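PDB 2QY1: pectate lyase II from Xanthomonas campestris pv. campestris, which probably cleaves pectate, the polygalacturonate of plant cell walls, by beta-elimination, as a secreted lyase of polysaccharide lyase family 1. Local coordinates for residues N203-V208 against V226-I231; N248-V253 against G274-T279; V136-T141 against Y172-V177; P209-G214 against G237-E242. The protein carries 2 engineered substitutions. All blocks are in the same frame, centred on the assembly; numbering follows the deposited sequence.

Contact 1: residues N203-V208 against V226-I231; sequences NVESRV and VTTSGI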
# COMPACT_ATOMS: atom_id res chain seq x y z
N ASN A 203 -13.49 -5.04 2.79
CA ASN A 203 -14.40 -4.59 1.73
C ASN A 203 -13.62 -4.00 0.56
O ASN A 203 -13.79 -2.83 0.19
CB ASN A 203 -15.46 -3.62 2.27
CG ASN A 203 -16.30 -4.22 3.38
OD1 ASN A 203 -16.21 -3.81 4.54
ND2 ASN A 203 -17.12 -5.21 3.03
N VAL A 204 -12.73 -4.82 0.01
CA VAL A 204 -11.89 -4.44 -1.13
C VAL A 204 -12.04 -5.50 -2.22
O VAL A 204 -12.59 -6.57 -1.97
CB VAL A 204 -10.40 -4.26 -0.72
CG1 VAL A 204 -10.24 -3.10 0.27
CG2 VAL A 204 -9.81 -5.55 -0.15
N GLU A 205 -11.55 -5.22 -3.42
CA GLU A 205 -11.74 -6.15 -4.54
C GLU A 205 -10.50 -6.97 -4.90
O GLU A 205 -10.56 -8.20 -4.91
CB GLU A 205 -12.32 -5.45 -5.77
CG GLU A 205 -13.75 -4.98 -5.57
CD GLU A 205 -14.50 -4.72 -6.88
OE1 GLU A 205 -15.70 -4.37 -6.80
OE2 GLU A 205 -13.90 -4.86 -7.97
N SER A 206 -9.39 -6.29 -5.19
CA SER A 206 -8.19 -6.97 -5.69
C SER A 206 -6.90 -6.20 -5.41
O SER A 206 -6.93 -5.08 -4.89
CB SER A 206 -8.32 -7.25 -7.19
OG SER A 206 -8.22 -6.05 -7.93
N ARG A 207 -5.77 -6.82 -5.79
CA ARG A 207 -4.43 -6.27 -5.60
C ARG A 207 -4.12 -6.11 -4.11
O ARG A 207 -3.96 -4.99 -3.62
CB ARG A 207 -4.26 -4.91 -6.29
CG ARG A 207 -4.49 -4.86 -7.79
CD ARG A 207 -4.02 -3.50 -8.28
NE ARG A 207 -4.25 -3.26 -9.70
CZ ARG A 207 -4.07 -2.08 -10.29
NH1 ARG A 207 -3.69 -1.02 -9.59
NH2 ARG A 207 -4.30 -1.96 -11.59
N VAL A 208 -4.03 -7.23 -3.39
CA VAL A 208 -3.85 -7.15 -1.94
C VAL A 208 -2.63 -7.93 -1.40
O VAL A 208 -2.77 -8.75 -0.49
CB VAL A 208 -5.15 -7.56 -1.18
CG1 VAL A 208 -5.27 -6.77 0.10
CG2 VAL A 208 -6.40 -7.33 -2.03
N VAL A 226 -12.81 -9.61 0.72
CA VAL A 226 -11.98 -9.35 -0.46
C VAL A 226 -12.59 -10.20 -1.57
O VAL A 226 -12.55 -11.43 -1.52
CB VAL A 226 -10.50 -9.73 -0.21
CG1 VAL A 226 -9.64 -9.34 -1.39
CG2 VAL A 226 -9.99 -9.08 1.08
N THR A 227 -13.17 -9.53 -2.57
CA THR A 227 -14.18 -10.16 -3.42
C THR A 227 -13.71 -10.72 -4.77
O THR A 227 -14.41 -11.54 -5.37
CB THR A 227 -15.40 -9.23 -3.63
OG1 THR A 227 -14.96 -7.96 -4.12
CG2 THR A 227 -16.15 -9.03 -2.32
N THR A 228 -12.54 -10.29 -5.24
CA THR A 228 -12.02 -10.76 -6.53
C THR A 228 -10.79 -11.65 -6.35
O THR A 228 -10.77 -12.79 -6.82
CB THR A 228 -11.73 -9.59 -7.52
OG1 THR A 228 -12.96 -8.95 -7.88
CG2 THR A 228 -11.04 -10.08 -8.78
N SER A 229 -9.77 -11.12 -5.68
CA SER A 229 -8.55 -11.86 -5.38
C SER A 229 -7.73 -11.11 -4.33
O SER A 229 -7.82 -9.88 -4.22
CB SER A 229 -7.71 -12.07 -6.65
OG SER A 229 -7.39 -10.84 -7.26
N GLY A 230 -6.94 -11.85 -3.57
CA GLY A 230 -6.14 -11.27 -2.49
C GLY A 230 -4.70 -11.01 -2.90
O GLY A 230 -4.43 -10.13 -3.72
N ILE A 231 -3.79 -11.77 -2.31
CA ILE A 231 -2.37 -11.69 -2.66
C ILE A 231 -2.17 -12.33 -4.03
O ILE A 231 -2.42 -13.53 -4.20
CB ILE A 231 -1.48 -12.40 -1.60
CG1 ILE A 231 -1.68 -11.77 -0.22
CG2 ILE A 231 -0.01 -12.36 -2.02
CD1 ILE A 231 -1.32 -12.69 0.94
O HOH W 1 -15.38 -5.85 -1.49
O HOH W 2 -5.31 -9.55 -6.21

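Contact 2: residues N248-V253 against G274-T279; sequences NIKNPV and GITWGT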
# COMPACT_ATOMS: atom_id res chain seq x y z
N ASN A 248 -13.68 -14.53 4.59
CA ASN A 248 -14.55 -13.93 3.56
C ASN A 248 -13.73 -13.36 2.40
O ASN A 248 -13.80 -12.16 2.10
CB ASN A 248 -15.47 -12.88 4.18
CG ASN A 248 -16.30 -13.42 5.34
OD1 ASN A 248 -16.26 -12.89 6.44
ND2 ASN A 248 -17.04 -14.49 5.08
N ILE A 249 -12.93 -14.21 1.77
CA ILE A 249 -11.99 -13.79 0.74
C ILE A 249 -11.98 -14.77 -0.42
O ILE A 249 -11.94 -15.99 -0.22
CB ILE A 249 -10.55 -13.55 1.32
CG1 ILE A 249 -9.54 -13.20 0.22
CG2 ILE A 249 -10.07 -14.76 2.14
CD1 ILE A 249 -8.28 -12.48 0.70
N LYS A 250 -12.05 -14.24 -1.64
CA LYS A 250 -11.94 -15.04 -2.85
C LYS A 250 -10.50 -14.98 -3.35
O LYS A 250 -9.88 -13.92 -3.33
CB LYS A 250 -12.90 -14.53 -3.93
CG LYS A 250 -12.98 -15.41 -5.16
CD LYS A 250 -14.06 -14.95 -6.12
CE LYS A 250 -14.17 -15.89 -7.30
NZ LYS A 250 -15.42 -15.64 -8.08
N ASN A 251 -9.98 -16.13 -3.78
CA ASN A 251 -8.59 -16.27 -4.22
C ASN A 251 -7.59 -15.54 -3.30
O ASN A 251 -6.90 -14.62 -3.75
CB ASN A 251 -8.43 -15.80 -5.67
CG ASN A 251 -9.44 -16.43 -6.60
OD1 ASN A 251 -10.23 -15.73 -7.24
ND2 ASN A 251 -9.42 -17.75 -6.70
N PRO A 252 -7.52 -15.94 -2.01
CA PRO A 252 -6.67 -15.23 -1.05
C PRO A 252 -5.19 -15.24 -1.41
O PRO A 252 -4.50 -14.23 -1.20
CB PRO A 252 -6.91 -15.99 0.27
CG PRO A 252 -7.46 -17.31 -0.13
CD PRO A 252 -8.24 -17.06 -1.38
N VAL A 253 -4.71 -16.36 -1.95
CA VAL A 253 -3.34 -16.47 -2.42
C VAL A 253 -3.38 -17.08 -3.82
O VAL A 253 -3.81 -18.22 -4.00
CB VAL A 253 -2.45 -17.32 -1.47
CG1 VAL A 253 -1.05 -17.49 -2.04
CG2 VAL A 253 -2.38 -16.68 -0.09
N GLY A 274 -15.51 -18.69 4.97
CA GLY A 274 -15.83 -17.90 3.79
C GLY A 274 -14.71 -17.75 2.77
O GLY A 274 -14.65 -16.74 2.06
N ILE A 275 -13.82 -18.74 2.70
CA ILE A 275 -12.79 -18.77 1.67
C ILE A 275 -13.39 -19.38 0.40
O ILE A 275 -13.93 -20.49 0.43
CB ILE A 275 -11.56 -19.62 2.09
CG1 ILE A 275 -11.13 -19.32 3.54
CG2 ILE A 275 -10.41 -19.45 1.09
CD1 ILE A 275 -10.56 -17.93 3.78
N THR A 276 -13.31 -18.64 -0.70
CA THR A 276 -13.77 -19.14 -2.00
C THR A 276 -12.67 -19.02 -3.05
O THR A 276 -11.70 -18.28 -2.87
CB THR A 276 -15.05 -18.43 -2.49
OG1 THR A 276 -14.82 -17.02 -2.60
CG2 THR A 276 -16.21 -18.69 -1.54
N TRP A 277 -12.81 -19.78 -4.13
CA TRP A 277 -11.82 -19.80 -5.20
C TRP A 277 -12.49 -19.74 -6.57
O TRP A 277 -13.62 -20.19 -6.74
CB TRP A 277 -10.96 -21.06 -5.10
CG TRP A 277 -10.18 -21.18 -3.83
CD1 TRP A 277 -10.56 -21.84 -2.69
CD2 TRP A 277 -8.89 -20.64 -3.56
NE1 TRP A 277 -9.58 -21.74 -1.73
CE2 TRP A 277 -8.54 -21.00 -2.24
CE3 TRP A 277 -7.98 -19.88 -4.31
CZ2 TRP A 277 -7.33 -20.63 -1.65
CZ3 TRP A 277 -6.78 -19.51 -3.73
CH2 TRP A 277 -6.46 -19.89 -2.41
N GLY A 278 -11.77 -19.18 -7.54
CA GLY A 278 -12.25 -19.08 -8.91
C GLY A 278 -11.14 -19.24 -9.94
O GLY A 278 -9.96 -19.11 -9.61
N THR A 279 -11.54 -19.53 -11.17
CA THR A 279 -10.60 -19.67 -12.29
C THR A 279 -10.61 -18.38 -13.10
O THR A 279 -11.68 -17.88 -13.46
CB THR A 279 -10.99 -20.87 -13.19
OG1 THR A 279 -11.26 -22.02 -12.37
CG2 THR A 279 -9.87 -21.22 -14.16

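Contact 3: residues V136-T141 against Y172-V177; sequences VFASLT and YNYQKV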
# COMPACT_ATOMS: atom_id res chain seq x y z
N VAL A 136 -7.00 4.62 4.11
CA VAL A 136 -7.24 4.92 2.69
C VAL A 136 -8.57 4.31 2.27
O VAL A 136 -8.78 3.11 2.43
CB VAL A 136 -6.08 4.38 1.81
CG1 VAL A 136 -6.36 4.63 0.32
CG2 VAL A 136 -4.74 5.02 2.21
N PHE A 137 -9.47 5.13 1.73
CA PHE A 137 -10.79 4.65 1.32
C PHE A 137 -11.35 5.37 0.09
O PHE A 137 -10.98 6.51 -0.21
CB PHE A 137 -11.79 4.71 2.48
CG PHE A 137 -12.21 6.11 2.86
CD1 PHE A 137 -11.46 6.85 3.78
CD2 PHE A 137 -13.36 6.68 2.31
CE1 PHE A 137 -11.85 8.13 4.13
CE2 PHE A 137 -13.75 7.97 2.66
CZ PHE A 137 -12.99 8.70 3.57
N ALA A 138 -12.25 4.69 -0.62
CA ALA A 138 -12.93 5.29 -1.76
C ALA A 138 -14.34 4.71 -1.85
O ALA A 138 -15.11 4.78 -0.89
CB ALA A 138 -12.16 5.05 -3.05
N SER A 139 -14.65 4.11 -3.00
CA SER A 139 -15.92 3.44 -3.22
C SER A 139 -15.74 2.29 -4.20
O SER A 139 -14.88 2.35 -5.09
CB SER A 139 -16.97 4.43 -3.75
OG SER A 139 -18.14 3.76 -4.18
N LEU A 140 -16.56 1.26 -4.04
CA LEU A 140 -16.57 0.10 -4.92
C LEU A 140 -17.47 0.32 -6.14
O LEU A 140 -17.51 -0.51 -7.05
CB LEU A 140 -17.02 -1.14 -4.14
CG LEU A 140 -16.01 -2.16 -3.58
CD1 LEU A 140 -14.58 -1.65 -3.51
CD2 LEU A 140 -16.46 -2.72 -2.23
N THR A 141 -18.18 1.44 -6.14
CA THR A 141 -19.09 1.78 -7.23
C THR A 141 -18.32 1.93 -8.55
O THR A 141 -17.25 2.54 -8.60
CB THR A 141 -19.90 3.07 -6.91
OG1 THR A 141 -20.78 2.81 -5.81
CG2 THR A 141 -20.73 3.51 -8.11
N TYR A 172 -10.09 0.34 3.04
CA TYR A 172 -11.46 -0.18 2.93
C TYR A 172 -12.26 0.50 1.82
O TYR A 172 -11.89 1.59 1.38
CB TYR A 172 -12.19 -0.12 4.28
CG TYR A 172 -12.55 1.27 4.75
CD1 TYR A 172 -13.79 1.84 4.43
CD2 TYR A 172 -11.67 2.01 5.54
CE1 TYR A 172 -14.12 3.12 4.87
CE2 TYR A 172 -12.01 3.29 5.99
CZ TYR A 172 -13.23 3.83 5.65
OH TYR A 172 -13.56 5.09 6.09
N ASN A 173 -13.34 -0.14 1.39
CA ASN A 173 -14.18 0.36 0.30
C ASN A 173 -13.32 0.82 -0.88
O ASN A 173 -13.46 1.93 -1.38
CB ASN A 173 -15.10 1.49 0.79
CG ASN A 173 -16.11 1.02 1.82
OD1 ASN A 173 -16.29 -0.18 2.04
ND2 ASN A 173 -16.78 1.97 2.47
N TYR A 174 -12.43 -0.07 -1.31
CA TYR A 174 -11.40 0.27 -2.28
C TYR A 174 -11.26 -0.86 -3.29
O TYR A 174 -11.17 -2.02 -2.90
CB TYR A 174 -10.07 0.52 -1.56
CG TYR A 174 -9.26 1.61 -2.20
CD1 TYR A 174 -9.41 2.94 -1.80
CD2 TYR A 174 -8.36 1.32 -3.22
CE1 TYR A 174 -8.69 3.95 -2.41
CE2 TYR A 174 -7.63 2.33 -3.82
CZ TYR A 174 -7.80 3.64 -3.42
OH TYR A 174 -7.07 4.64 -4.02
N GLN A 175 -11.26 -0.54 -4.59
CA GLN A 175 -11.19 -1.59 -5.60
C GLN A 175 -9.80 -2.20 -5.73
O GLN A 175 -9.64 -3.42 -5.61
CB GLN A 175 -11.67 -1.10 -6.98
CG GLN A 175 -11.87 -2.26 -7.97
CD GLN A 175 -11.84 -1.85 -9.43
OE1 GLN A 175 -11.67 -0.67 -9.76
NE2 GLN A 175 -12.02 -2.82 -10.32
N LYS A 176 -8.80 -1.36 -5.96
CA LYS A 176 -7.44 -1.83 -6.23
C LYS A 176 -6.46 -1.34 -5.16
O LYS A 176 -5.99 -0.21 -5.20
CB LYS A 176 -7.01 -1.41 -7.64
CG LYS A 176 -7.71 -2.24 -8.71
CD LYS A 176 -7.43 -1.75 -10.12
CE LYS A 176 -7.64 -2.88 -11.14
NZ LYS A 176 -9.03 -3.43 -11.14
N VAL A 177 -6.16 -2.23 -4.22
CA VAL A 177 -5.51 -1.84 -2.96
C VAL A 177 -4.04 -1.46 -3.09
O VAL A 177 -3.64 -0.36 -2.70
CB VAL A 177 -5.69 -2.93 -1.87
CG1 VAL A 177 -4.97 -2.54 -0.58
CG2 VAL A 177 -7.16 -3.18 -1.60
O HOH W 3 -16.77 4.96 1.22
O HOH W 4 -11.61 2.28 -5.25

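Contact 4: residues P209-G214 against G237-E242; sequences PLQRFG and GIAKIE. Engineered in segment 209-214: Phe213 (natural residue Arg).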
# COMPACT_ATOMS: atom_id res chain seq x y z
N PRO A 209 -1.42 -7.67 -1.93
CA PRO A 209 -1.05 -6.79 -3.04
C PRO A 209 -0.98 -7.54 -4.38
O PRO A 209 -0.98 -8.77 -4.41
CB PRO A 209 0.36 -6.34 -2.65
CG PRO A 209 0.93 -7.53 -1.93
CD PRO A 209 -0.23 -8.29 -1.33
N LEU A 210 -0.96 -6.79 -5.48
CA LEU A 210 -0.56 -7.35 -6.76
C LEU A 210 0.96 -7.18 -6.82
O LEU A 210 1.45 -6.05 -6.90
CB LEU A 210 -1.24 -6.62 -7.92
CG LEU A 210 -1.16 -7.20 -9.35
CD1 LEU A 210 -2.01 -6.36 -10.30
CD2 LEU A 210 0.27 -7.31 -9.88
N GLN A 211 1.68 -8.29 -6.77
CA GLN A 211 3.14 -8.25 -6.80
C GLN A 211 3.69 -8.77 -8.12
O GLN A 211 3.40 -9.89 -8.52
CB GLN A 211 3.72 -9.06 -5.63
CG GLN A 211 5.25 -9.06 -5.57
CD GLN A 211 5.82 -10.02 -4.54
OE1 GLN A 211 5.11 -10.47 -3.64
NE2 GLN A 211 7.10 -10.34 -4.67
N ARG A 212 4.48 -7.93 -8.78
CA ARG A 212 5.24 -8.34 -9.96
C ARG A 212 6.73 -8.24 -9.64
O ARG A 212 7.21 -7.17 -9.25
CB ARG A 212 4.93 -7.44 -11.15
CG ARG A 212 3.58 -7.66 -11.82
CD ARG A 212 3.51 -6.75 -13.03
NE ARG A 212 2.30 -6.92 -13.84
CZ ARG A 212 1.22 -6.15 -13.75
NH1 ARG A 212 1.16 -5.16 -12.87
NH2 ARG A 212 0.19 -6.37 -14.55
N PHE A 213 7.45 -9.36 -9.81
CA PHE A 213 8.90 -9.44 -9.55
C PHE A 213 9.23 -9.22 -8.07
O PHE A 213 8.34 -9.03 -7.24
CB PHE A 213 9.70 -8.44 -10.41
CG PHE A 213 9.36 -8.48 -11.88
CD1 PHE A 213 10.00 -9.38 -12.73
CD2 PHE A 213 8.43 -7.59 -12.41
CE1 PHE A 213 9.69 -9.41 -14.09
CE2 PHE A 213 8.13 -7.60 -13.77
CZ PHE A 213 8.76 -8.52 -14.61
N GLY A 214 10.53 -9.26 -7.75
CA GLY A 214 11.02 -8.91 -6.42
C GLY A 214 10.66 -9.88 -5.30
O GLY A 214 10.13 -10.97 -5.55
N GLY A 237 8.06 -13.19 -9.01
CA GLY A 237 8.09 -12.67 -7.64
C GLY A 237 7.90 -13.78 -6.63
O GLY A 237 7.25 -14.79 -6.91
N ILE A 238 8.49 -13.62 -5.45
CA ILE A 238 8.29 -14.57 -4.36
C ILE A 238 7.80 -13.82 -3.13
O ILE A 238 8.33 -12.77 -2.78
CB ILE A 238 9.58 -15.38 -4.04
CG1 ILE A 238 10.06 -16.14 -5.28
CG2 ILE A 238 9.35 -16.35 -2.87
CD1 ILE A 238 11.46 -16.75 -5.16
N ALA A 239 6.76 -14.35 -2.49
CA ALA A 239 6.21 -13.74 -1.28
C ALA A 239 6.25 -14.72 -0.10
O ALA A 239 5.73 -15.83 -0.19
CB ALA A 239 4.78 -13.28 -1.52
N LYS A 240 6.88 -14.29 0.99
CA LYS A 240 6.79 -15.02 2.25
C LYS A 240 5.50 -14.57 2.93
O LYS A 240 5.40 -13.44 3.42
CB LYS A 240 8.02 -14.75 3.13
CG LYS A 240 8.02 -15.55 4.43
CD LYS A 240 9.29 -15.33 5.23
CE LYS A 240 9.31 -16.21 6.47
NZ LYS A 240 9.47 -17.66 6.15
N ILE A 241 4.51 -15.46 2.94
CA ILE A 241 3.18 -15.16 3.47
C ILE A 241 3.01 -15.88 4.81
O ILE A 241 2.85 -17.10 4.86
CB ILE A 241 2.07 -15.56 2.46
CG1 ILE A 241 2.30 -14.86 1.12
CG2 ILE A 241 0.68 -15.24 3.03
CD1 ILE A 241 1.40 -15.35 -0.02
N GLU A 242 3.03 -15.09 5.89
CA GLU A 242 3.19 -15.63 7.24
C GLU A 242 2.18 -15.06 8.24
O GLU A 242 2.00 -13.85 8.31
CB GLU A 242 4.62 -15.35 7.72
CG GLU A 242 4.97 -15.89 9.10
CD GLU A 242 6.37 -15.51 9.56
OE1 GLU A 242 6.76 -15.95 10.66
OE2 GLU A 242 7.08 -14.78 8.83

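Contact 1: residues N203-V208 against V226-I231
Val204 and Val226 lie side by side on successive coils of the right-handed parallel beta-helix of this family, their CG2 atoms 3.7 Å apart. The other branch of Val226, CG1, meets Val208 CG2. Together they make a buried aliphatic patch. On the outer side, Glu205 crosses the two threonines of the next coil. Its CG stands anti to the carbonyl carbon (chi1 -68°), and the chain runs on extended. Glu205 CB lies 4.0 Å from Thr227 OG1, and CG packs closer against the same hydroxyl at 3.5 Å. The tip leaves the segment pair: OE1 makes a salt bridge to Lys142. The backbone turns away from regular strand pairing here. Glu205 O takes two N-H groups, from Thr228 N at 2.9 Å and from Ser229 N at 3.1 Å. The second donor lies in the carbonyl plane and the first is tilted from it. A water joins Arg207 N, Ser229 OG and Gly230 O. Val208 N also bonds to Gly230 O, from 48° above the carbonyl plane. Val208 O is buried without a hydrogen-bond partner in the model, and Ile231 CG1 presses on it at 3.2 Å.

Contact 2: residues N248-V253 against G274-T279
Residues Ile249 to Val253 pack on Ile275 to Trp277 in a short parallel strand pairing toward the C-terminal end of the beta-helix, backed by a proline on a tryptophan. Thr276 N gives a straight bond to Ile249 O at 3.0 Å (169° at the hydrogen). Asn251 N then bonds to Thr276 O at 2.9 Å. The bond from Ile249 N to Gly274 O is weak, so the pairing is weakest at its start. The two isoleucines lie side by side and point the same way, with Ile249 CG2 3.6 Å from Ile275 CD1. On the other face of the strands, the extended Lys250 chain passes over the threonine, and its CB sits 3.4 Å from Thr276 OG1. Beyond the strands, Pro252 crosses Trp277 at about a right angle. Pro252 CD lies over the six-membered ring of Trp277, 3.6 Å from the centroid, in a CH-pi contact. Trp277 starts with CG anti to the carbonyl carbon, and chi2 of 94° stands the indole against the proline. Val253 O lies at the ring edge, in its plane, 3.2 Å from Trp277 CZ3. Trp292 covers Pro252 and Val253 as well. The indole thus receives the C-H of Pro252 CD, next to the ring nitrogen of the proline, on its electron-rich face and a carbonyl oxygen at its edge, which probably suits the charge distribution of both.

Contact 3: residues V136-T141 against Y172-V177
Phe137 sets its CB over the centre of the Tyr172 ring, 3.6 Å from the centroid, in a CH-pi contact. The rings themselves are near parallel, with planes at 10°, but slid so far that they barely overlap. Tyr172 OH therefore comes over the rim of the Phe137 face, 3.6 Å from CD1. Both side chains place CG between the backbone N and the carbonyl carbon (chi1 near 70° in both), which points them the same way. Tyr174 closes another side of the contact. Tyr174 CE1 touches Val136 CG1 at 3.7 Å and also meets Ala138 CB. Leu140 CD1 lies on the backbone of Tyr174, 3.4 Å from its C atom. Tyr172 N bonds to Val136 O at 3.1 Å as the coils of the beta-helix pair. One shell out, Phe49 meets Phe137 edge-to-face. Gly153 O and Ser115 OG hold Tyr174 OH, which fixes that ring. An ST turn, with Thr141 N on Ser139 OG, shapes the departing loop. The direct pairing ends poorly: Ala138 N reaches Asn173 O bent and 49° out of the carbonyl plane. Tyr174 and Gln175 turn their backbones to Glu205 and Ser206. Between these two segments water bridges replace direct bonds, linking Ala138 O to Asn173 ND2 and Ser139 O to Gln175 N.

Contact 4: residues P209-G214 against G237-E242
Gln211 NE2 is gripped by two carbonyls, one on each segment. Gln211 NE2 gives a straight bond to Phe213 O at 3.1 Å, with that oxygen in the plane of the amide, and a weak one to Ile238 O at 3.3 Å. The chain reaches there fully stretched, with CG opposite the backbone N (chi1 -180°). The other amide atom, Gln211 OE1, accepts from Ser216 OG and touches Ala239 CB at 3.5 Å. With both ends of the amide engaged, its rotation is fixed. A backbone bond reinforces the contact: Ile238 N to Gly214 O, 3.1 Å. Gly237 fits closely beneath, its CA 3.7 Å from Phe213 C and 3.4 Å from Gly214 O. Phe213 is an engineered residue, arginine in the natural sequence. Only its backbone takes part here; the side chain points away from Gly237 and rests on Met235. The two segments are not paired as strands. Strand 210-212 lies between 176-180 and 231-234 in the beta-helix, while strand 238-242 lies between 215-226 and 263-267. The glutamine side chain and the Gly214 carbonyl thus tie together two separate faces of the coils, and Ala239 touches Ser216 and Val233.

How the contacts relate
Contacts 1, 2 and 3 each join successive coils of the beta-helix near a corner of the chain, in the order 3, 1, 2. Contact 1 touches both others: Ser206 pairs with Gln175 and Val177, and Gly230 and Ile231 probably bond to Asn251 and Pro252. The aliphatic line of Val204, Val226, Ile249 and Ile275 runs through contacts 1 and 2. Contact 4 is different. It is buried, small and mainly polar, and it links different faces instead of neighbouring strands. It still packs on contacts 1 and 2 through Ile241. The first three are partly buried, and contacts 1 and 3 use waters. Aromatic packing marks contacts 2 and 3, whereas contact 1 relies on backbone bonds and valines.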